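Local coordinates for probable glutamine synthetase (Pseudomonas aeruginosa, PDB 4HPP), which belongs to the glutamine synthetase family, forms an assembly of six chains, and holds magnesium and glutamic acid in its catalytic domain, at residues Q5-V10 and S25-T30; S11-D16 and L89-G94; A85-D90 and V212-G217. One frame throughout, in Å; residues are numbered along the deposited sequence.

Contact 1. Residues Q5-V10 and S25-T30; sequences QPVRLV and SLPLAT
V10 and L26 face each other as an antiparallel hydrogen-bonded pair, and the tight part of this contact is built round them. V10 N donates to L26 O at 2.8 Å, nearly straight at 165°. L26 N returns a bond to V10 O at 2.9 Å. L26 O also takes a second, weaker CA-H...O contact from L9 CA at 3.3 Å. L9 and P27 form the next, non-hydrogen-bonded pair, and their side chains diverge. L9 CB lies 3.7 Å from S25 OG. That hydroxyl sits between its backbone N and carbonyl carbon (chi1 78°) and is hydrogen-bonded to Q153 NE2 and F177 O of the second subunit.

Toward the chain start the pairing gives way to a looser, more solvent-accessible side. R8 O still accepts from L28 N at 2.8 Å, the last backbone bond between the segments. Beyond it the touching is apolar and slight, with V7 CG1 3.7 Å from P27 CB. The exposed L28, for its part, reaches back over the edge of the paired residues, slanting across with CD1 4.0 Å from V10 CG2. The same L28 methyl brushes the extended R8 chain, whose charged end goes past it to salt bridges with E79 and D90.

The paired residues are the start of strand 9-15 and the end of strand 21-27, which form a beta hairpin; residues 5-8 lead into it. Helix 31-35 covers the V10 and L26 side through L31, strand 89-97 flanks V10 through D90 and L92, and the second subunit packs against V7, L9 and P27.

Contact 2. Residues S11-D16 and L89-G94; sequences SFVTTD and LDYLHG
Y91 and V13 approach at a slant: V13 CG2 stands 3.8 Å from Y91 CD1, neither squarely over the ring nor at its rim. The same methyl serves a second aromatic, lying over one face of the H93 imidazole at 4.1 Å from ND1, so one branch of V13 touches both rings. Y91 has CG between its own backbone N and carbonyl carbon (chi1 66°), a torsion that leads the end of the ring away from strand 11-15, toward helix 196-216, while CD1 still meets V13 CG2. Its hydroxyl is bonded to N204 of that helix, as is H93 NE2. Nearer the backbone, S11 CB and Y91 CB close to 3.6 Å, matching the narrow CA spacing of this pair.

These residues share one face of a parallel strand pair. S11 is paired with Y91, F12 with L92 and V13 with H93, and the strand directions differ by 45°, a marked twist. A parallel pairing of the first and last strands in the middle of a mixed five-stranded sheet, ordered 2-1-5-4-3, is the beta-grasp arrangement of the glutamine synthetase N-terminal domain. V13 N to L92 O, at 3.0 Å and 174°, is its straightest bond here; S11 N to D90 O and L92 N to S11 O are both 2.9 Å, whereas G94 N to V13 O is weak.

F12 and L92 occupy the other face, side by side and pointing the same way. L92 CD1 meets F12 CE1 at 4.1 Å, near the ring plane at its edge. A water is bonded both to T15 OG1 and to H93 ND1, linking the two strands; it reaches the imidazole at its edge, while the other nitrogen, NE2, is the one held by N204.

Contact 3. Residues A85-D90 and V212-G217; sequences AAPALD and VARQMG
A86 sets its methyl over one face of the Q215 carboxamide. CB is 3.7 Å from CD, 3.8 Å from NE2 and 3.9 Å from OE1, near-equal distances that place it almost on the normal through the amide centre. Round the margin of the same group the partners are polar: OE1 accepts from D83 N, while NE2 donates to E211 OE1 and, at 2.8 Å, to a water. With both ends bonded, the rotation of the amide is fixed and its face is presented to A86. CG lies anti to the carbonyl carbon (chi1 -70°) and the chain runs on extended, carrying the amide out from the helix.

The water in turn donates to P87 O at 2.9 Å, making the polar link between the segments indirect. P87 O is shared, since R154 of the second subunit bonds it too. The R214 guanidinium passes obliquely, with NH2 4.2 Å from P87 CD and salt-bridged to E211, the same carboxylate that holds Q215.

This small surface contact joins the N-terminal domain to the catalytic domain. Residues 85-88 lead into strand 89-97, whereas 212-216 form the last turn of helix 196-216, closed by a Schellman motif at G217. P82 lies against V212, Q215 and M216, and helix 159-169 packs on V212 and M216.

Overall arrangement
Contacts 1 and 2 are neighbouring pairings in one sheet, with strand 9-15 common to both, and contact 3 lies on the loop that leads into strand 89-97, sharing L89 and D90 with contact 2. Centres of contacts 1 and 2 are about 14 Å apart; contact 3 is about 16 Å from each. The salt bridge from R8 NE to D90 OD2, 2.8 Å, ties contact 1 to the segments of both others. All three also touch the second subunit. None of their segments contains the magnesium ligands E133, E180 and E187 or a residue of the glutamic acid pocket. A calcium ion lies about 11 Å from the R214 side chain.

Contact 1. Residues Q5-V10 and S25-T30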
ATOM      1  N   GLN A   5       6.094  27.746  -2.778  1.00 64.50           N
ATOM      2  CA  GLN A   5       6.535  27.121  -4.016  1.00 66.19           C
ATOM      3  C   GLN A   5       8.063  26.921  -4.037  1.00 61.54           C
ATOM      4  O   GLN A   5       8.829  27.749  -3.513  1.00 53.92           O
ATOM      5  CB  GLN A   5       6.193  28.028  -5.204  1.00 88.34           C
ATOM      6  CG  GLN A   5       4.750  28.514  -5.298  1.00100.14           C
ATOM      7  CD  GLN A   5       3.778  27.375  -5.544  1.00103.56           C
ATOM      8  OE1 GLN A   5       2.769  27.271  -4.862  1.00103.78           O
ATOM      9  NE2 GLN A   5       4.089  26.501  -6.511  1.00101.07           N
ATOM     10  N   PRO A   6       8.510  25.796  -4.627  1.00 60.44           N
ATOM     11  CA  PRO A   6       9.894  25.560  -5.074  1.00 49.85           C
ATOM     12  C   PRO A   6      10.329  26.616  -6.069  1.00 45.50           C
ATOM     13  O   PRO A   6       9.509  27.137  -6.828  1.00 54.70           O
ATOM     14  CB  PRO A   6       9.811  24.206  -5.774  1.00 51.08           C
ATOM     15  CG  PRO A   6       8.418  23.699  -5.576  1.00 50.35           C
ATOM     16  CD  PRO A   6       7.728  24.549  -4.583  1.00 54.31           C
ATOM     17  N   VAL A   7      11.588  26.996  -6.056  1.00 37.99           N
ATOM     18  CA  VAL A   7      12.015  28.043  -6.976  1.00 37.53           C
ATOM     19  C   VAL A   7      12.057  27.460  -8.392  1.00 39.64           C
ATOM     20  O   VAL A   7      12.371  26.291  -8.573  1.00 52.98           O
ATOM     21  CB  VAL A   7      13.326  28.769  -6.458  1.00 39.15           C
ATOM     22  CG1 VAL A   7      14.079  29.518  -7.527  1.00 33.07           C
ATOM     23  CG2 VAL A   7      12.991  29.780  -5.354  1.00 42.68           C
ATOM     24  N   ARG A   8      11.674  28.230  -9.397  1.00 44.60           N
ATOM     25  CA  ARG A   8      11.822  27.776 -10.753  1.00 45.97           C
ATOM     26  C   ARG A   8      13.254  28.090 -11.133  1.00 48.20           C
ATOM     27  O   ARG A   8      13.674  29.260 -11.025  1.00 44.31           O
ATOM     28  CB  ARG A   8      10.839  28.499 -11.674  1.00 47.39           C
ATOM     29  CG  ARG A   8      11.099  28.261 -13.168  1.00 54.56           C
ATOM     30  CD  ARG A   8      10.057  29.021 -13.950  1.00 53.04           C
ATOM     31  NE  ARG A   8      10.026  28.775 -15.387  1.00 55.05           N
ATOM     32  CZ  ARG A   8       8.974  28.269 -16.041  1.00 54.43           C
ATOM     33  NH1 ARG A   8       7.883  27.918 -15.373  1.00 44.03           N
ATOM     34  NH2 ARG A   8       9.004  28.113 -17.373  1.00 52.39           N
ATOM     35  N   LEU A   9      13.991  27.046 -11.554  1.00 46.00           N
ATOM     36  CA  LEU A   9      15.375  27.173 -12.049  1.00 39.87           C
ATOM     37  C   LEU A   9      15.436  27.260 -13.591  1.00 45.89           C
ATOM     38  O   LEU A   9      14.699  26.582 -14.299  1.00 47.13           O
ATOM     39  CB  LEU A   9      16.252  26.053 -11.498  1.00 35.09           C
ATOM     40  CG  LEU A   9      16.107  25.977  -9.947  1.00 41.74           C
ATOM     41  CD1 LEU A   9      16.765  24.715  -9.353  1.00 37.64           C
ATOM     42  CD2 LEU A   9      16.633  27.223  -9.187  1.00 35.71           C
ATOM     43  N   VAL A  10      16.296  28.130 -14.109  1.00 43.29           N
ATOM     44  CA  VAL A  10      16.505  28.181 -15.522  1.00 40.39           C
ATOM     45  C   VAL A  10      17.887  27.613 -15.804  1.00 41.64           C
ATOM     46  O   VAL A  10      18.849  28.012 -15.157  1.00 46.76           O
ATOM     47  CB  VAL A  10      16.389  29.639 -16.046  1.00 39.55           C
ATOM     48  CG1 VAL A  10      16.754  29.657 -17.511  1.00 35.94           C
ATOM     49  CG2 VAL A  10      14.959  30.121 -15.876  1.00 38.47           C
ATOM     50  N   SER A  25      22.244  26.071 -13.583  1.00 41.54           N
ATOM     51  CA  SER A  25      20.968  26.760 -13.501  1.00 43.97           C
ATOM     52  C   SER A  25      20.948  27.832 -12.435  1.00 47.13           C
ATOM     53  O   SER A  25      21.816  27.865 -11.532  1.00 48.99           O
ATOM     54  CB  SER A  25      19.838  25.747 -13.305  1.00 46.12           C
ATOM     55  OG  SER A  25      19.806  25.324 -11.955  1.00 45.86           O
ATOM     56  N   LEU A  26      19.977  28.723 -12.567  1.00 45.63           N
ATOM     57  CA  LEU A  26      19.833  29.896 -11.673  1.00 45.28           C
ATOM     58  C   LEU A  26      18.370  30.161 -11.356  1.00 42.21           C
ATOM     59  O   LEU A  26      17.491  29.682 -12.065  1.00 45.70           O
ATOM     60  CB  LEU A  26      20.408  31.122 -12.313  1.00 39.34           C
ATOM     61  CG  LEU A  26      20.044  31.279 -13.785  1.00 48.19           C
ATOM     62  CD1 LEU A  26      19.504  32.685 -14.114  1.00 52.42           C
ATOM     63  CD2 LEU A  26      21.311  31.013 -14.573  1.00 47.37           C
ATOM     64  N   PRO A  27      18.096  30.894 -10.276  1.00 43.32           N
ATOM     65  CA  PRO A  27      16.666  31.178 -10.018  1.00 45.37           C
ATOM     66  C   PRO A  27      16.092  32.072 -11.112  1.00 42.49           C
ATOM     67  O   PRO A  27      16.811  32.971 -11.611  1.00 34.99           O
ATOM     68  CB  PRO A  27      16.684  31.905  -8.653  1.00 44.32           C
ATOM     69  CG  PRO A  27      17.989  31.500  -8.036  1.00 45.97           C
ATOM     70  CD  PRO A  27      18.955  31.389  -9.186  1.00 41.27           C
ATOM     71  N   LEU A  28      14.851  31.779 -11.517  1.00 40.46           N
ATOM     72  CA  LEU A  28      14.143  32.599 -12.526  1.00 50.45           C
ATOM     73  C   LEU A  28      14.320  34.121 -12.295  1.00 46.14           C
ATOM     74  O   LEU A  28      14.677  34.845 -13.213  1.00 51.47           O
ATOM     75  CB  LEU A  28      12.652  32.232 -12.608  1.00 51.47           C
ATOM     76  CG  LEU A  28      11.747  32.993 -13.601  1.00 64.71           C
ATOM     77  CD1 LEU A  28      11.873  32.477 -15.061  1.00 53.86           C
ATOM     78  CD2 LEU A  28      10.299  33.010 -13.075  1.00 52.86           C
ATOM     79  N   ALA A  29      14.165  34.583 -11.061  1.00 47.47           N
ATOM     80  CA  ALA A  29      14.253  36.027 -10.797  1.00 54.65           C
ATOM     81  C   ALA A  29      15.512  36.638 -11.325  1.00 54.97           C
ATOM     82  O   ALA A  29      15.566  37.858 -11.469  1.00 68.82           O
ATOM     83  CB  ALA A  29      14.132  36.343  -9.313  1.00 51.53           C
ATOM     84  N   THR A  30      16.532  35.814 -11.563  1.00 47.72           N
ATOM     85  CA  THR A  30      17.870  36.342 -11.881  1.00 47.59           C
ATOM     86  C   THR A  30      18.117  36.285 -13.380  1.00 47.88           C
ATOM     87  O   THR A  30      19.157  36.764 -13.885  1.00 50.41           O
ATOM     88  CB  THR A  30      19.019  35.579 -11.171  1.00 47.04           C
ATOM     89  OG1 THR A  30      18.961  34.184 -11.520  1.00 55.76           O
ATOM     90  CG2 THR A  30      18.959  35.728  -9.644  1.00 43.67           C
TER

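Contact 2. Residues S11-D16 and L89-G94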
ATOM      1  N   SER A  11      17.994  26.680 -16.742  1.00 39.35           N
ATOM      2  CA  SER A  11      19.305  26.228 -17.154  1.00 41.05           C
ATOM      3  C   SER A  11      19.857  26.908 -18.405  1.00 43.52           C
ATOM      4  O   SER A  11      19.128  27.208 -19.318  1.00 50.27           O
ATOM      5  CB  SER A  11      19.304  24.714 -17.357  1.00 43.89           C
ATOM      6  OG  SER A  11      19.525  24.013 -16.140  1.00 46.82           O
ATOM      7  N   PHE A  12      21.163  27.174 -18.421  1.00 51.61           N
ATOM      8  CA  PHE A  12      21.919  27.441 -19.643  1.00 50.36           C
ATOM      9  C   PHE A  12      22.628  26.108 -20.029  1.00 52.11           C
ATOM     10  O   PHE A  12      23.372  25.519 -19.223  1.00 47.15           O
ATOM     11  CB  PHE A  12      22.996  28.536 -19.443  1.00 46.62           C
ATOM     12  CG  PHE A  12      22.477  29.863 -18.971  1.00 46.16           C
ATOM     13  CD1 PHE A  12      21.133  30.254 -19.181  1.00 47.17           C
ATOM     14  CD2 PHE A  12      23.334  30.768 -18.329  1.00 49.75           C
ATOM     15  CE1 PHE A  12      20.670  31.490 -18.748  1.00 41.11           C
ATOM     16  CE2 PHE A  12      22.859  32.038 -17.888  1.00 45.68           C
ATOM     17  CZ  PHE A  12      21.526  32.374 -18.086  1.00 44.01           C
ATOM     18  N   VAL A  13      22.390  25.657 -21.261  1.00 48.01           N
ATOM     19  CA  VAL A  13      22.965  24.434 -21.777  1.00 42.43           C
ATOM     20  C   VAL A  13      23.874  24.583 -22.986  1.00 43.60           C
ATOM     21  O   VAL A  13      23.777  25.545 -23.762  1.00 46.78           O
ATOM     22  CB  VAL A  13      21.877  23.415 -22.106  1.00 42.25           C
ATOM     23  CG1 VAL A  13      21.033  23.161 -20.882  1.00 40.78           C
ATOM     24  CG2 VAL A  13      20.996  23.883 -23.250  1.00 45.98           C
ATOM     25  N   THR A  14      24.755  23.599 -23.150  1.00 42.44           N
ATOM     26  CA  THR A  14      25.488  23.420 -24.399  1.00 39.32           C
ATOM     27  C   THR A  14      25.454  21.951 -24.652  1.00 46.49           C
ATOM     28  O   THR A  14      25.340  21.158 -23.701  1.00 47.08           O
ATOM     29  CB  THR A  14      26.935  23.878 -24.278  1.00 40.13           C
ATOM     30  OG1 THR A  14      27.585  23.781 -25.559  1.00 41.05           O
ATOM     31  CG2 THR A  14      27.636  23.122 -23.167  1.00 33.67           C
ATOM     32  N   THR A  15      25.495  21.568 -25.922  1.00 44.78           N
ATOM     33  CA  THR A  15      25.518  20.159 -26.276  1.00 41.81           C
ATOM     34  C   THR A  15      26.926  19.898 -26.783  1.00 44.48           C
ATOM     35  O   THR A  15      27.349  20.520 -27.751  1.00 48.42           O
ATOM     36  CB  THR A  15      24.437  19.849 -27.309  1.00 43.11           C
ATOM     37  OG1 THR A  15      23.178  20.135 -26.709  1.00 44.11           O
ATOM     38  CG2 THR A  15      24.481  18.384 -27.799  1.00 39.14           C
ATOM     39  N   ASP A  16      27.676  19.035 -26.087  1.00 47.41           N
ATOM     40  CA  ASP A  16      29.097  18.942 -26.370  1.00 46.72           C
ATOM     41  C   ASP A  16      29.336  17.974 -27.473  1.00 49.74           C
ATOM     42  O   ASP A  16      28.381  17.471 -28.072  1.00 47.62           O
ATOM     43  CB  ASP A  16      29.936  18.633 -25.127  1.00 48.50           C
ATOM     44  CG  ASP A  16      29.627  17.301 -24.546  1.00 49.80           C
ATOM     45  OD1 ASP A  16      29.858  17.094 -23.331  1.00 51.03           O
ATOM     46  OD2 ASP A  16      29.149  16.462 -25.316  1.00 45.03           O
ATOM     47  N   LEU A  89      10.386  22.514 -17.084  1.00 38.42           N
ATOM     48  CA  LEU A  89      11.635  22.413 -17.753  1.00 38.17           C
ATOM     49  C   LEU A  89      11.917  23.717 -18.421  1.00 37.80           C
ATOM     50  O   LEU A  89      11.243  24.078 -19.365  1.00 51.52           O
ATOM     51  CB  LEU A  89      11.507  21.334 -18.808  1.00 39.06           C
ATOM     52  CG  LEU A  89      12.826  20.985 -19.536  1.00 44.18           C
ATOM     53  CD1 LEU A  89      13.928  20.433 -18.623  1.00 44.94           C
ATOM     54  CD2 LEU A  89      12.545  20.009 -20.673  1.00 42.72           C
ATOM     55  N   ASP A  90      12.914  24.430 -17.962  1.00 41.81           N
ATOM     56  CA  ASP A  90      13.188  25.737 -18.509  1.00 39.21           C
ATOM     57  C   ASP A  90      14.651  25.929 -18.761  1.00 36.61           C
ATOM     58  O   ASP A  90      15.439  25.895 -17.836  1.00 40.88           O
ATOM     59  CB  ASP A  90      12.700  26.792 -17.535  1.00 36.86           C
ATOM     60  CG  ASP A  90      12.560  28.135 -18.167  1.00 44.98           C
ATOM     61  OD1 ASP A  90      13.196  28.384 -19.253  1.00 40.41           O
ATOM     62  OD2 ASP A  90      11.799  28.953 -17.562  1.00 46.59           O
ATOM     63  N   TYR A  91      15.036  26.138 -20.010  1.00 34.48           N
ATOM     64  CA  TYR A  91      16.477  26.302 -20.317  1.00 38.38           C
ATOM     65  C   TYR A  91      16.633  26.953 -21.679  1.00 38.84           C
ATOM     66  O   TYR A  91      15.699  26.942 -22.470  1.00 44.66           O
ATOM     67  CB  TYR A  91      17.231  24.920 -20.325  1.00 38.27           C
ATOM     68  CG  TYR A  91      16.751  24.047 -21.448  1.00 35.69           C
ATOM     69  CD1 TYR A  91      17.279  24.155 -22.732  1.00 39.22           C
ATOM     70  CD2 TYR A  91      15.742  23.121 -21.236  1.00 31.58           C
ATOM     71  CE1 TYR A  91      16.815  23.323 -23.778  1.00 38.80           C
ATOM     72  CE2 TYR A  91      15.288  22.281 -22.252  1.00 35.25           C
ATOM     73  CZ  TYR A  91      15.807  22.401 -23.533  1.00 41.15           C
ATOM     74  OH  TYR A  91      15.290  21.595 -24.540  1.00 42.32           O
ATOM     75  N   LEU A  92      17.821  27.491 -21.922  1.00 39.85           N
ATOM     76  CA  LEU A  92      18.224  28.162 -23.149  1.00 44.13           C
ATOM     77  C   LEU A  92      19.564  27.587 -23.659  1.00 51.41           C
ATOM     78  O   LEU A  92      20.488  27.312 -22.863  1.00 49.94           O
ATOM     79  CB  LEU A  92      18.475  29.654 -22.873  1.00 41.27           C
ATOM     80  CG  LEU A  92      17.364  30.555 -22.378  1.00 41.76           C
ATOM     81  CD1 LEU A  92      17.254  30.490 -20.871  1.00 40.83           C
ATOM     82  CD2 LEU A  92      17.608  31.997 -22.797  1.00 41.90           C
ATOM     83  N   HIS A  93      19.674  27.444 -24.981  1.00 51.60           N
ATOM     84  CA  HIS A  93      20.899  27.037 -25.625  1.00 46.17           C
ATOM     85  C   HIS A  93      21.809  28.223 -25.658  1.00 53.02           C
ATOM     86  O   HIS A  93      21.350  29.374 -25.801  1.00 57.50           O
ATOM     87  CB  HIS A  93      20.643  26.554 -27.024  1.00 40.43           C
ATOM     88  CG  HIS A  93      19.640  25.458 -27.098  1.00 43.10           C
ATOM     89  ND1 HIS A  93      19.997  24.156 -27.238  1.00 43.69           N
ATOM     90  CD2 HIS A  93      18.232  25.492 -27.053  1.00 43.84           C
ATOM     91  CE1 HIS A  93      18.867  23.384 -27.258  1.00 49.15           C
ATOM     92  NE2 HIS A  93      17.785  24.204 -27.145  1.00 47.54           N
ATOM     93  N   GLY A  94      23.107  27.962 -25.518  1.00 45.55           N
ATOM     94  CA  GLY A  94      24.058  29.020 -25.445  1.00 50.72           C
ATOM     95  C   GLY A  94      25.229  28.688 -26.331  1.00 55.18           C
ATOM     96  O   GLY A  94      25.442  27.511 -26.716  1.00 57.83           O
TER
HETATM   97  O   HOH W   1      22.302  22.691 -27.085  1.00 54.24           O

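Contact 3. Residues A85-D90 and V212-G217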
ATOM      1  N   ALA A  85       3.349  17.651 -10.107  1.00 49.98           N
ATOM      2  CA  ALA A  85       4.218  18.156  -9.055  1.00 44.52           C
ATOM      3  C   ALA A  85       5.643  18.464  -9.564  1.00 45.26           C
ATOM      4  O   ALA A  85       6.519  18.830  -8.766  1.00 39.71           O
ATOM      5  CB  ALA A  85       4.243  17.191  -7.877  1.00 30.46           C
ATOM      6  N   ALA A  86       5.889  18.300 -10.871  1.00 44.94           N
ATOM      7  CA  ALA A  86       7.278  18.355 -11.358  1.00 44.84           C
ATOM      8  C   ALA A  86       7.681  19.752 -11.802  1.00 43.14           C
ATOM      9  O   ALA A  86       6.878  20.540 -12.197  1.00 50.93           O
ATOM     10  CB  ALA A  86       7.542  17.335 -12.451  1.00 46.60           C
ATOM     11  N   PRO A  87       8.952  20.063 -11.714  1.00 44.83           N
ATOM     12  CA  PRO A  87       9.265  21.439 -12.022  1.00 40.39           C
ATOM     13  C   PRO A  87       9.066  21.684 -13.532  1.00 43.35           C
ATOM     14  O   PRO A  87       9.188  20.759 -14.340  1.00 36.65           O
ATOM     15  CB  PRO A  87      10.761  21.548 -11.649  1.00 43.73           C
ATOM     16  CG  PRO A  87      11.106  20.252 -10.866  1.00 42.83           C
ATOM     17  CD  PRO A  87      10.142  19.229 -11.379  1.00 43.71           C
ATOM     18  N   ALA A  88       8.750  22.925 -13.924  1.00 41.00           N
ATOM     19  CA  ALA A  88       8.844  23.223 -15.321  1.00 42.32           C
ATOM     20  C   ALA A  88      10.254  22.754 -15.793  1.00 39.09           C
ATOM     21  O   ALA A  88      11.163  22.601 -14.989  1.00 38.77           O
ATOM     22  CB  ALA A  88       8.640  24.705 -15.567  1.00 36.81           C
ATOM     23  N   LEU A  89      10.386  22.514 -17.084  1.00 38.42           N
ATOM     24  CA  LEU A  89      11.635  22.413 -17.753  1.00 38.17           C
ATOM     25  C   LEU A  89      11.917  23.717 -18.421  1.00 37.80           C
ATOM     26  O   LEU A  89      11.243  24.078 -19.365  1.00 51.52           O
ATOM     27  CB  LEU A  89      11.507  21.334 -18.808  1.00 39.06           C
ATOM     28  CG  LEU A  89      12.826  20.985 -19.536  1.00 44.18           C
ATOM     29  CD1 LEU A  89      13.928  20.433 -18.623  1.00 44.94           C
ATOM     30  CD2 LEU A  89      12.545  20.009 -20.673  1.00 42.72           C
ATOM     31  N   ASP A  90      12.914  24.430 -17.962  1.00 41.81           N
ATOM     32  CA  ASP A  90      13.188  25.737 -18.509  1.00 39.21           C
ATOM     33  C   ASP A  90      14.651  25.929 -18.761  1.00 36.61           C
ATOM     34  O   ASP A  90      15.439  25.895 -17.836  1.00 40.88           O
ATOM     35  CB  ASP A  90      12.700  26.792 -17.535  1.00 36.86           C
ATOM     36  CG  ASP A  90      12.560  28.135 -18.167  1.00 44.98           C
ATOM     37  OD1 ASP A  90      13.196  28.384 -19.253  1.00 40.41           O
ATOM     38  OD2 ASP A  90      11.799  28.953 -17.562  1.00 46.59           O
ATOM     39  N   VAL A 212       9.783  13.660 -20.222  1.00 27.21           N
ATOM     40  CA  VAL A 212       8.448  13.117 -20.118  1.00 31.03           C
ATOM     41  C   VAL A 212       8.590  11.704 -19.529  1.00 37.77           C
ATOM     42  O   VAL A 212       7.992  11.404 -18.484  1.00 40.09           O
ATOM     43  CB  VAL A 212       7.762  13.182 -21.511  1.00 31.69           C
ATOM     44  CG1 VAL A 212       6.411  12.517 -21.508  1.00 33.59           C
ATOM     45  CG2 VAL A 212       7.577  14.636 -21.946  1.00 30.90           C
ATOM     46  N   ALA A 213       9.436  10.852 -20.150  1.00 36.49           N
ATOM     47  CA  ALA A 213       9.686   9.524 -19.597  1.00 34.31           C
ATOM     48  C   ALA A 213      10.039   9.601 -18.097  1.00 33.86           C
ATOM     49  O   ALA A 213       9.458   8.912 -17.243  1.00 31.15           O
ATOM     50  CB  ALA A 213      10.773   8.786 -20.415  1.00 35.45           C
ATOM     51  N   ARG A 214      10.933  10.517 -17.739  1.00 38.80           N
ATOM     52  CA  ARG A 214      11.290  10.629 -16.316  1.00 38.31           C
ATOM     53  C   ARG A 214      10.019  10.866 -15.498  1.00 44.78           C
ATOM     54  O   ARG A 214       9.841  10.221 -14.471  1.00 38.02           O
ATOM     55  CB  ARG A 214      12.312  11.734 -16.076  1.00 34.12           C
ATOM     56  CG  ARG A 214      12.852  11.791 -14.648  1.00 34.97           C
ATOM     57  CD  ARG A 214      13.658  13.079 -14.430  1.00 40.74           C
ATOM     58  NE  ARG A 214      12.815  14.273 -14.468  1.00 36.63           N
ATOM     59  CZ  ARG A 214      12.128  14.752 -13.433  1.00 34.82           C
ATOM     60  NH1 ARG A 214      12.117  14.159 -12.251  1.00 40.59           N
ATOM     61  NH2 ARG A 214      11.399  15.825 -13.583  1.00 44.12           N
ATOM     62  N   GLN A 215       9.120  11.742 -15.990  1.00 40.29           N
ATOM     63  CA  GLN A 215       7.968  12.138 -15.193  1.00 42.38           C
ATOM     64  C   GLN A 215       6.995  10.984 -14.956  1.00 43.34           C
ATOM     65  O   GLN A 215       6.203  11.032 -14.007  1.00 43.56           O
ATOM     66  CB  GLN A 215       7.261  13.366 -15.756  1.00 37.80           C
ATOM     67  CG  GLN A 215       8.081  14.611 -15.608  1.00 38.99           C
ATOM     68  CD  GLN A 215       7.273  15.855 -15.835  1.00 45.78           C
ATOM     69  OE1 GLN A 215       6.036  15.841 -15.714  1.00 46.05           O
ATOM     70  NE2 GLN A 215       7.956  16.938 -16.203  1.00 40.69           N
ATOM     71  N   MET A 216       7.116   9.923 -15.750  1.00 41.92           N
ATOM     72  CA  MET A 216       6.146   8.800 -15.684  1.00 38.63           C
ATOM     73  C   MET A 216       6.812   7.578 -15.084  1.00 45.05           C
ATOM     74  O   MET A 216       6.158   6.559 -14.858  1.00 41.43           O
ATOM     75  CB  MET A 216       5.588   8.494 -17.087  1.00 41.52           C
ATOM     76  CG  MET A 216       4.889   9.694 -17.762  1.00 43.98           C
ATOM     77  SD  MET A 216       4.043   9.391 -19.311  1.00 53.49           S
ATOM     78  CE  MET A 216       2.484   8.741 -18.750  1.00 53.03           C
ATOM     79  N   GLY A 217       8.119   7.685 -14.809  1.00 41.05           N
ATOM     80  CA  GLY A 217       8.816   6.610 -14.116  1.00 39.14           C
ATOM     81  C   GLY A 217       9.324   5.692 -15.209  1.00 47.41           C
ATOM     82  O   GLY A 217       9.756   4.603 -14.927  1.00 47.84           O
TER
HETATM   83  O   HOH W   2       7.127  19.612 -16.036  1.00 36.33           O